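Local coordinates for glycosyl hydrolases family 31 family protein (Aspergillus niger, PDB 6DRU) that hydrolyses terminal alpha-xylosyl units, releasing alpha-xylose from the non-reducing terminal glucose of xyloglucan oligosaccharides, at residues V499-W513 with F603-P616. Sequence-based numbering, arbitrary orientation.
Sequences VASGLSAAATGWGWW and FNQFHLTGRSIMRP
Helix 492-508 and the loop into barrel strand 513-514 pack on the connection from helix 596-609 into edge strand 614-615 of the C-terminal antiparallel sheet, an example of apolar packing helped by water. Met614 buries the most surface here. Its CG lies between the backbone N and the carbonyl carbon (chi1 57°), and a bend at chi3 sets SD 3.5 Å from Trp513 CE3, an oblique Met-aromatic contact, while CE turns to Leu503 CD2 at 3.9 Å. Gly502, its CA over the centre of the Trp513 ring, lets helix and indole lie close. The Leu503 and Pro616 side chains pass in opposite directions, CD2 of Leu503 3.8 Å from CD of Pro616.

At the other end, in an aromatic cluster, Phe603 points its CE1 edge at one face of the Trp512 five-membered ring, the planes 72° apart. Phe606 meets the same indole rim to rim, and Phe553 brings a fourth ring against Trp512 and Phe603. With CG anti to the backbone N (chi1 -177°), Phe606 brings CZ to the backbone of Gly509 and Gly511.

No direct hydrogen bond crosses: one water donates to Ala506 O (2.9 Å) and bonds Ser612 OG (3.0 Å), another donates to Gly511 O and accepts from Met614 N (3.1 Å). This buried seam, the Trp513 side chain about 13 Å from the bound xylose, fits the GH31 TIM barrel packed against a C-terminal beta domain.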
ATOM      1  N   VAL A 499     -39.873 -12.087   1.106  1.00 66.63           N
ATOM      2  CA  VAL A 499     -40.744 -11.054   1.662  1.00 67.43           C
ATOM      3  C   VAL A 499     -39.935 -10.070   2.499  1.00 66.26           C
ATOM      4  O   VAL A 499     -40.058  -8.849   2.346  1.00 63.52           O
ATOM      5  CB  VAL A 499     -41.880 -11.690   2.482  1.00 70.09           C
ATOM      6  CG1 VAL A 499     -42.850 -10.619   2.959  1.00 66.43           C
ATOM      7  CG2 VAL A 499     -42.597 -12.746   1.661  1.00 65.80           C
ATOM      8  N   ALA A 500     -39.092 -10.591   3.397  1.00 68.11           N
ATOM      9  CA  ALA A 500     -38.311  -9.723   4.272  1.00 66.38           C
ATOM     10  C   ALA A 500     -37.330  -8.862   3.486  1.00 68.32           C
ATOM     11  O   ALA A 500     -37.013  -7.745   3.910  1.00 64.09           O
ATOM     12  CB  ALA A 500     -37.569 -10.560   5.313  1.00 66.64           C
ATOM     13  N   SER A 501     -36.841  -9.358   2.346  1.00 69.30           N
ATOM     14  CA  SER A 501     -35.946  -8.560   1.513  1.00 63.48           C
ATOM     15  C   SER A 501     -36.666  -7.347   0.934  1.00 66.41           C
ATOM     16  O   SER A 501     -36.115  -6.240   0.915  1.00 66.86           O
ATOM     17  CB  SER A 501     -35.357  -9.422   0.397  1.00 67.90           C
ATOM     18  OG  SER A 501     -34.328  -8.735  -0.296  1.00 70.06           O
ATOM     19  N   GLY A 502     -37.896  -7.536   0.450  1.00 61.34           N
ATOM     20  CA  GLY A 502     -38.656  -6.414  -0.070  1.00 64.57           C
ATOM     21  C   GLY A 502     -39.084  -5.435   1.004  1.00 63.67           C
ATOM     22  O   GLY A 502     -39.256  -4.243   0.729  1.00 58.42           O
ATOM     23  N   LEU A 503     -39.271  -5.917   2.234  1.00 59.58           N
ATOM     24  CA  LEU A 503     -39.604  -5.015   3.332  1.00 65.75           C
ATOM     25  C   LEU A 503     -38.396  -4.184   3.744  1.00 63.08           C
ATOM     26  O   LEU A 503     -38.538  -3.014   4.117  1.00 62.93           O
ATOM     27  CB  LEU A 503     -40.151  -5.809   4.517  1.00 68.69           C
ATOM     28  CG  LEU A 503     -41.443  -6.570   4.213  1.00 62.61           C
ATOM     29  CD1 LEU A 503     -41.877  -7.412   5.403  1.00 54.37           C
ATOM     30  CD2 LEU A 503     -42.534  -5.596   3.799  1.00 59.84           C
ATOM     31  N   SER A 504     -37.199  -4.772   3.686  1.00 64.62           N
ATOM     32  CA  SER A 504     -35.990  -4.005   3.963  1.00 64.49           C
ATOM     33  C   SER A 504     -35.747  -2.953   2.887  1.00 66.45           C
ATOM     34  O   SER A 504     -35.291  -1.844   3.187  1.00 63.34           O
ATOM     35  CB  SER A 504     -34.787  -4.943   4.076  1.00 61.75           C
ATOM     36  OG  SER A 504     -34.928  -5.830   5.171  1.00 66.93           O
ATOM     37  N   ALA A 505     -36.048  -3.285   1.629  1.00 62.28           N
ATOM     38  CA  ALA A 505     -35.908  -2.312   0.551  1.00 55.84           C
ATOM     39  C   ALA A 505     -36.844  -1.127   0.751  1.00 62.41           C
ATOM     40  O   ALA A 505     -36.495   0.012   0.417  1.00 61.04           O
ATOM     41  CB  ALA A 505     -36.170  -2.984  -0.797  1.00 54.83           C
ATOM     42  N   ALA A 506     -38.038  -1.375   1.290  1.00 68.69           N
ATOM     43  CA  ALA A 506     -38.975  -0.284   1.536  1.00 55.51           C
ATOM     44  C   ALA A 506     -38.421   0.692   2.566  1.00 59.74           C
ATOM     45  O   ALA A 506     -38.579   1.911   2.425  1.00 55.63           O
ATOM     46  CB  ALA A 506     -40.325  -0.841   1.986  1.00 56.83           C
ATOM     47  N   ALA A 507     -37.768   0.176   3.610  1.00 58.24           N
ATOM     48  CA  ALA A 507     -37.171   1.046   4.617  1.00 62.42           C
ATOM     49  C   ALA A 507     -35.948   1.785   4.092  1.00 69.25           C
ATOM     50  O   ALA A 507     -35.567   2.812   4.664  1.00 67.43           O
ATOM     51  CB  ALA A 507     -36.799   0.239   5.860  1.00 67.72           C
ATOM     52  N   THR A 508     -35.326   1.287   3.022  1.00 59.50           N
ATOM     53  CA  THR A 508     -34.213   1.984   2.390  1.00 61.31           C
ATOM     54  C   THR A 508     -34.680   3.098   1.462  1.00 67.12           C
ATOM     55  O   THR A 508     -33.875   3.962   1.094  1.00 70.58           O
ATOM     56  CB  THR A 508     -33.342   0.983   1.619  1.00 65.00           C
ATOM     57  OG1 THR A 508     -33.160  -0.199   2.408  1.00 62.85           O
ATOM     58  CG2 THR A 508     -31.973   1.575   1.299  1.00 63.52           C
ATOM     59  N   GLY A 509     -35.961   3.111   1.095  1.00 56.71           N
ATOM     60  CA  GLY A 509     -36.507   4.114   0.204  1.00 55.19           C
ATOM     61  C   GLY A 509     -36.895   3.600  -1.165  1.00 63.20           C
ATOM     62  O   GLY A 509     -37.316   4.401  -2.008  1.00 65.51           O
ATOM     63  N   TRP A 510     -36.776   2.299  -1.416  1.00 61.60           N
ATOM     64  CA  TRP A 510     -37.060   1.716  -2.721  1.00 61.48           C
ATOM     65  C   TRP A 510     -38.477   1.158  -2.718  1.00 65.35           C
ATOM     66  O   TRP A 510     -38.792   0.261  -1.928  1.00 57.00           O
ATOM     67  CB  TRP A 510     -36.054   0.616  -3.061  1.00 53.56           C
ATOM     68  CG  TRP A 510     -34.622   1.039  -2.950  1.00 60.08           C
ATOM     69  CD1 TRP A 510     -34.135   2.316  -2.957  1.00 63.04           C
ATOM     70  CD2 TRP A 510     -33.487   0.178  -2.812  1.00 57.90           C
ATOM     71  NE1 TRP A 510     -32.767   2.300  -2.830  1.00 60.55           N
ATOM     72  CE2 TRP A 510     -32.345   1.000  -2.741  1.00 56.70           C
ATOM     73  CE3 TRP A 510     -33.326  -1.209  -2.742  1.00 59.19           C
ATOM     74  CZ2 TRP A 510     -31.059   0.480  -2.604  1.00 65.70           C
ATOM     75  CZ3 TRP A 510     -32.050  -1.723  -2.605  1.00 64.85           C
ATOM     76  CH2 TRP A 510     -30.934  -0.880  -2.537  1.00 63.65           C
ATOM     77  N   GLY A 511     -39.321   1.678  -3.606  1.00 61.56           N
ATOM     78  CA  GLY A 511     -40.691   1.216  -3.702  1.00 59.90           C
ATOM     79  C   GLY A 511     -40.918   0.271  -4.862  1.00 58.18           C
ATOM     80  O   GLY A 511     -41.699  -0.679  -4.755  1.00 57.15           O
ATOM     81  N   TRP A 512     -40.234   0.517  -5.981  1.00 60.33           N
ATOM     82  CA  TRP A 512     -40.386  -0.302  -7.183  1.00 52.88           C
ATOM     83  C   TRP A 512     -39.556  -1.572  -7.010  1.00 61.22           C
ATOM     84  O   TRP A 512     -38.420  -1.687  -7.476  1.00 62.82           O
ATOM     85  CB  TRP A 512     -39.967   0.476  -8.426  1.00 46.46           C
ATOM     86  CG  TRP A 512     -40.734   1.753  -8.672  1.00 54.18           C
ATOM     87  CD1 TRP A 512     -41.434   2.491  -7.757  1.00 52.68           C
ATOM     88  CD2 TRP A 512     -40.876   2.435  -9.926  1.00 55.51           C
ATOM     89  NE1 TRP A 512     -41.996   3.588  -8.363  1.00 54.82           N
ATOM     90  CE2 TRP A 512     -41.670   3.577  -9.694  1.00 58.59           C
ATOM     91  CE3 TRP A 512     -40.408   2.191 -11.221  1.00 49.09           C
ATOM     92  CZ2 TRP A 512     -42.005   4.472 -10.709  1.00 59.47           C
ATOM     93  CZ3 TRP A 512     -40.741   3.082 -12.227  1.00 49.19           C
ATOM     94  CH2 TRP A 512     -41.532   4.208 -11.964  1.00 61.57           C
ATOM     95  N   TRP A 513     -40.149  -2.552  -6.328  1.00 66.72           N
ATOM     96  CA  TRP A 513     -39.479  -3.801  -5.998  1.00 60.40           C
ATOM     97  C   TRP A 513     -40.350  -4.975  -6.422  1.00 64.77           C
ATOM     98  O   TRP A 513     -41.581  -4.894  -6.402  1.00 68.36           O
ATOM     99  CB  TRP A 513     -39.173  -3.880  -4.499  1.00 59.44           C
ATOM    100  CG  TRP A 513     -38.445  -5.118  -4.087  1.00 59.62           C
ATOM    101  CD1 TRP A 513     -37.095  -5.311  -4.076  1.00 70.10           C
ATOM    102  CD2 TRP A 513     -39.029  -6.337  -3.620  1.00 62.90           C
ATOM    103  NE1 TRP A 513     -36.801  -6.578  -3.629  1.00 70.51           N
ATOM    104  CE2 TRP A 513     -37.973  -7.228  -3.344  1.00 65.64           C
ATOM    105  CE3 TRP A 513     -40.343  -6.763  -3.410  1.00 64.97           C
ATOM    106  CZ2 TRP A 513     -38.191  -8.517  -2.868  1.00 66.00           C
ATOM    107  CZ3 TRP A 513     -40.558  -8.043  -2.939  1.00 60.70           C
ATOM    108  CH2 TRP A 513     -39.488  -8.903  -2.669  1.00 63.73           C
ATOM    109  N   PHE A 603     -48.991   4.004  -5.972  1.00 69.04           N
ATOM    110  CA  PHE A 603     -47.759   4.420  -6.633  1.00 68.28           C
ATOM    111  C   PHE A 603     -47.660   5.935  -6.706  1.00 76.24           C
ATOM    112  O   PHE A 603     -46.551   6.485  -6.722  1.00 83.99           O
ATOM    113  CB  PHE A 603     -47.675   3.815  -8.035  1.00 67.21           C
ATOM    114  CG  PHE A 603     -46.896   2.533  -8.099  1.00 65.27           C
ATOM    115  CD1 PHE A 603     -45.522   2.551  -8.269  1.00 67.10           C
ATOM    116  CD2 PHE A 603     -47.537   1.310  -7.995  1.00 63.25           C
ATOM    117  CE1 PHE A 603     -44.801   1.374  -8.333  1.00 65.45           C
ATOM    118  CE2 PHE A 603     -46.820   0.129  -8.057  1.00 63.57           C
ATOM    119  CZ  PHE A 603     -45.450   0.162  -8.226  1.00 57.40           C
ATOM    120  N   ASN A 604     -48.803   6.623  -6.742  1.00 69.76           N
ATOM    121  CA  ASN A 604     -48.792   8.079  -6.789  1.00 71.65           C
ATOM    122  C   ASN A 604     -48.399   8.673  -5.441  1.00 70.39           C
ATOM    123  O   ASN A 604     -47.675   9.674  -5.387  1.00 68.71           O
ATOM    124  CB  ASN A 604     -50.162   8.594  -7.230  1.00 71.51           C
ATOM    125  CG  ASN A 604     -50.227  10.106  -7.286  1.00 79.81           C
ATOM    126  OD1 ASN A 604     -50.650  10.755  -6.328  1.00 75.04           O
ATOM    127  ND2 ASN A 604     -49.803  10.677  -8.408  1.00 78.27           N
ATOM    128  N   GLN A 605     -48.863   8.069  -4.342  1.00 71.55           N
ATOM    129  CA  GLN A 605     -48.483   8.561  -3.022  1.00 73.69           C
ATOM    130  C   GLN A 605     -47.009   8.316  -2.728  1.00 71.61           C
ATOM    131  O   GLN A 605     -46.370   9.133  -2.055  1.00 60.58           O
ATOM    132  CB  GLN A 605     -49.358   7.921  -1.948  1.00 70.60           C
ATOM    133  CG  GLN A 605     -50.601   8.728  -1.657  1.00 68.31           C
ATOM    134  CD  GLN A 605     -50.276  10.099  -1.109  1.00 70.33           C
ATOM    135  OE1 GLN A 605     -49.511  10.234  -0.154  1.00 70.21           O
ATOM    136  NE2 GLN A 605     -50.840  11.132  -1.725  1.00 72.75           N
ATOM    137  N   PHE A 606     -46.457   7.201  -3.211  1.00 70.27           N
ATOM    138  CA  PHE A 606     -45.014   7.003  -3.137  1.00 64.72           C
ATOM    139  C   PHE A 606     -44.276   8.076  -3.924  1.00 69.43           C
ATOM    140  O   PHE A 606     -43.158   8.461  -3.562  1.00 66.69           O
ATOM    141  CB  PHE A 606     -44.647   5.608  -3.647  1.00 62.68           C
ATOM    142  CG  PHE A 606     -43.184   5.286  -3.538  1.00 66.58           C
ATOM    143  CD1 PHE A 606     -42.551   5.291  -2.305  1.00 70.07           C
ATOM    144  CD2 PHE A 606     -42.446   4.958  -4.661  1.00 66.69           C
ATOM    145  CE1 PHE A 606     -41.205   4.989  -2.198  1.00 67.86           C
ATOM    146  CE2 PHE A 606     -41.102   4.649  -4.558  1.00 62.12           C
ATOM    147  CZ  PHE A 606     -40.481   4.671  -3.327  1.00 67.23           C
ATOM    148  N   HIS A 607     -44.893   8.577  -4.997  1.00 62.04           N
ATOM    149  CA  HIS A 607     -44.279   9.629  -5.796  1.00 64.96           C
ATOM    150  C   HIS A 607     -44.327  10.983  -5.096  1.00 67.70           C
ATOM    151  O   HIS A 607     -43.450  11.824  -5.321  1.00 71.51           O
ATOM    152  CB  HIS A 607     -44.967   9.707  -7.160  1.00 64.79           C
ATOM    153  CG  HIS A 607     -44.916  11.065  -7.787  1.00 62.32           C
ATOM    154  ND1 HIS A 607     -43.743  11.639  -8.229  1.00 74.97           N
ATOM    155  CD2 HIS A 607     -45.895  11.965  -8.046  1.00 67.41           C
ATOM    156  CE1 HIS A 607     -44.002  12.832  -8.734  1.00 76.10           C
ATOM    157  NE2 HIS A 607     -45.301  13.054  -8.635  1.00 72.60           N
ATOM    158  N   LEU A 608     -45.321  11.207  -4.234  1.00 58.49           N
ATOM    159  CA  LEU A 608     -45.485  12.521  -3.622  1.00 53.70           C
ATOM    160  C   LEU A 608     -44.774  12.647  -2.281  1.00 60.39           C
ATOM    161  O   LEU A 608     -44.109  13.657  -2.027  1.00 79.50           O
ATOM    162  CB  LEU A 608     -46.971  12.832  -3.429  1.00 52.88           C
ATOM    163  CG  LEU A 608     -47.881  12.858  -4.657  1.00 57.31           C
ATOM    164  CD1 LEU A 608     -49.333  12.963  -4.223  1.00 60.12           C
ATOM    165  CD2 LEU A 608     -47.517  14.006  -5.580  1.00 54.64           C
ATOM    166  N   THR A 609     -44.895  11.643  -1.415  1.00 58.26           N
ATOM    167  CA  THR A 609     -44.376  11.724  -0.056  1.00 63.57           C
ATOM    168  C   THR A 609     -43.345  10.652   0.266  1.00 63.26           C
ATOM    169  O   THR A 609     -42.823  10.637   1.386  1.00 63.17           O
ATOM    170  CB  THR A 609     -45.521  11.653   0.966  1.00 63.23           C
ATOM    171  OG1 THR A 609     -46.377  10.545   0.659  1.00 75.87           O
ATOM    172  CG2 THR A 609     -46.330  12.941   0.948  1.00 57.90           C
ATOM    173  N   GLY A 610     -43.057   9.744  -0.662  1.00 63.87           N
ATOM    174  CA  GLY A 610     -42.297   8.560  -0.314  1.00 53.74           C
ATOM    175  C   GLY A 610     -43.081   7.587   0.533  1.00 65.17           C
ATOM    176  O   GLY A 610     -42.488   6.814   1.292  1.00 74.60           O
ATOM    177  N   ARG A 611     -44.409   7.617   0.427  1.00 68.98           N
ATOM    178  CA  ARG A 611     -45.285   6.702   1.144  1.00 57.03           C
ATOM    179  C   ARG A 611     -45.003   5.277   0.688  1.00 61.75           C
ATOM    180  O   ARG A 611     -45.246   4.940  -0.475  1.00 72.90           O
ATOM    181  CB  ARG A 611     -46.747   7.076   0.896  1.00 65.57           C
ATOM    182  CG  ARG A 611     -47.731   6.481   1.875  1.00 74.38           C
ATOM    183  CD  ARG A 611     -47.383   6.902   3.288  1.00 84.52           C
ATOM    184  NE  ARG A 611     -48.375   6.450   4.257  1.00 94.42           N
ATOM    185  CZ  ARG A 611     -49.296   7.239   4.796  1.00 90.86           C
ATOM    186  NH1 ARG A 611     -49.349   8.521   4.457  1.00 87.72           N
ATOM    187  NH2 ARG A 611     -50.163   6.751   5.673  1.00 96.89           N
ATOM    188  N   SER A 612     -44.481   4.445   1.587  1.00 50.39           N
ATOM    189  CA  SER A 612     -44.040   3.109   1.205  1.00 64.51           C
ATOM    190  C   SER A 612     -45.193   2.293   0.635  1.00 65.73           C
ATOM    191  O   SER A 612     -46.312   2.318   1.152  1.00 66.37           O
ATOM    192  CB  SER A 612     -43.432   2.389   2.403  1.00 65.64           C
ATOM    193  OG  SER A 612     -42.352   3.123   2.951  1.00 64.51           O
ATOM    194  N   ILE A 613     -44.909   1.566  -0.445  1.00 66.56           N
ATOM    195  CA  ILE A 613     -45.933   0.797  -1.142  1.00 57.28           C
ATOM    196  C   ILE A 613     -46.213  -0.492  -0.381  1.00 59.98           C
ATOM    197  O   ILE A 613     -47.295  -0.654   0.194  1.00 72.22           O
ATOM    198  CB  ILE A 613     -45.519   0.520  -2.598  1.00 55.38           C
ATOM    199  CG1 ILE A 613     -45.320   1.845  -3.337  1.00 52.50           C
ATOM    200  CG2 ILE A 613     -46.565  -0.329  -3.297  1.00 52.36           C
ATOM    201  CD1 ILE A 613     -44.876   1.688  -4.764  1.00 64.23           C
ATOM    202  N   MET A 614     -45.258  -1.417  -0.359  1.00 57.31           N
ATOM    203  CA  MET A 614     -45.381  -2.580   0.509  1.00 70.06           C
ATOM    204  C   MET A 614     -44.749  -2.245   1.854  1.00 63.24           C
ATOM    205  O   MET A 614     -43.604  -1.786   1.917  1.00 55.56           O
ATOM    206  CB  MET A 614     -44.762  -3.834  -0.117  1.00 72.12           C
ATOM    207  CG  MET A 614     -43.302  -3.762  -0.504  1.00 69.99           C
ATOM    208  SD  MET A 614     -42.803  -5.296  -1.324  1.00 70.56           S
ATOM    209  CE  MET A 614     -42.964  -6.481   0.009  1.00 49.32           C
ATOM    210  N   ARG A 615     -45.508  -2.464   2.923  1.00 69.90           N
ATOM    211  CA  ARG A 615     -45.260  -1.818   4.205  1.00 61.40           C
ATOM    212  C   ARG A 615     -45.053  -2.847   5.305  1.00 61.83           C
ATOM    213  O   ARG A 615     -45.972  -3.634   5.591  1.00 65.67           O
ATOM    214  CB  ARG A 615     -46.433  -0.896   4.553  1.00 54.78           C
ATOM    215  CG  ARG A 615     -46.720   0.152   3.488  1.00 63.61           C
ATOM    216  CD  ARG A 615     -48.015   0.904   3.754  1.00 57.92           C
ATOM    217  NE  ARG A 615     -47.973   1.668   4.998  1.00 58.94           N
ATOM    218  CZ  ARG A 615     -47.355   2.835   5.139  1.00 75.97           C
ATOM    219  NH1 ARG A 615     -46.718   3.381   4.112  1.00 81.22           N
ATOM    220  NH2 ARG A 615     -47.372   3.456   6.310  1.00 77.00           N
ATOM    221  N   PRO A 616     -43.886  -2.885   5.944  1.00 66.97           N
ATOM    222  CA  PRO A 616     -43.734  -3.716   7.142  1.00 62.95           C
ATOM    223  C   PRO A 616     -44.682  -3.256   8.238  1.00 59.86           C
ATOM    224  O   PRO A 616     -45.072  -2.088   8.304  1.00 69.81           O
ATOM    225  CB  PRO A 616     -42.267  -3.510   7.536  1.00 61.97           C
ATOM    226  CG  PRO A 616     -41.855  -2.244   6.851  1.00 51.77           C
ATOM    227  CD  PRO A 616     -42.634  -2.205   5.578  1.00 55.93           C
TER
HETATM  228  O   HOH W   1     -40.695   2.519   0.501  1.00 54.48           O
HETATM  229  O   HOH W   2     -42.681  -1.019  -1.995  1.00 69.77           O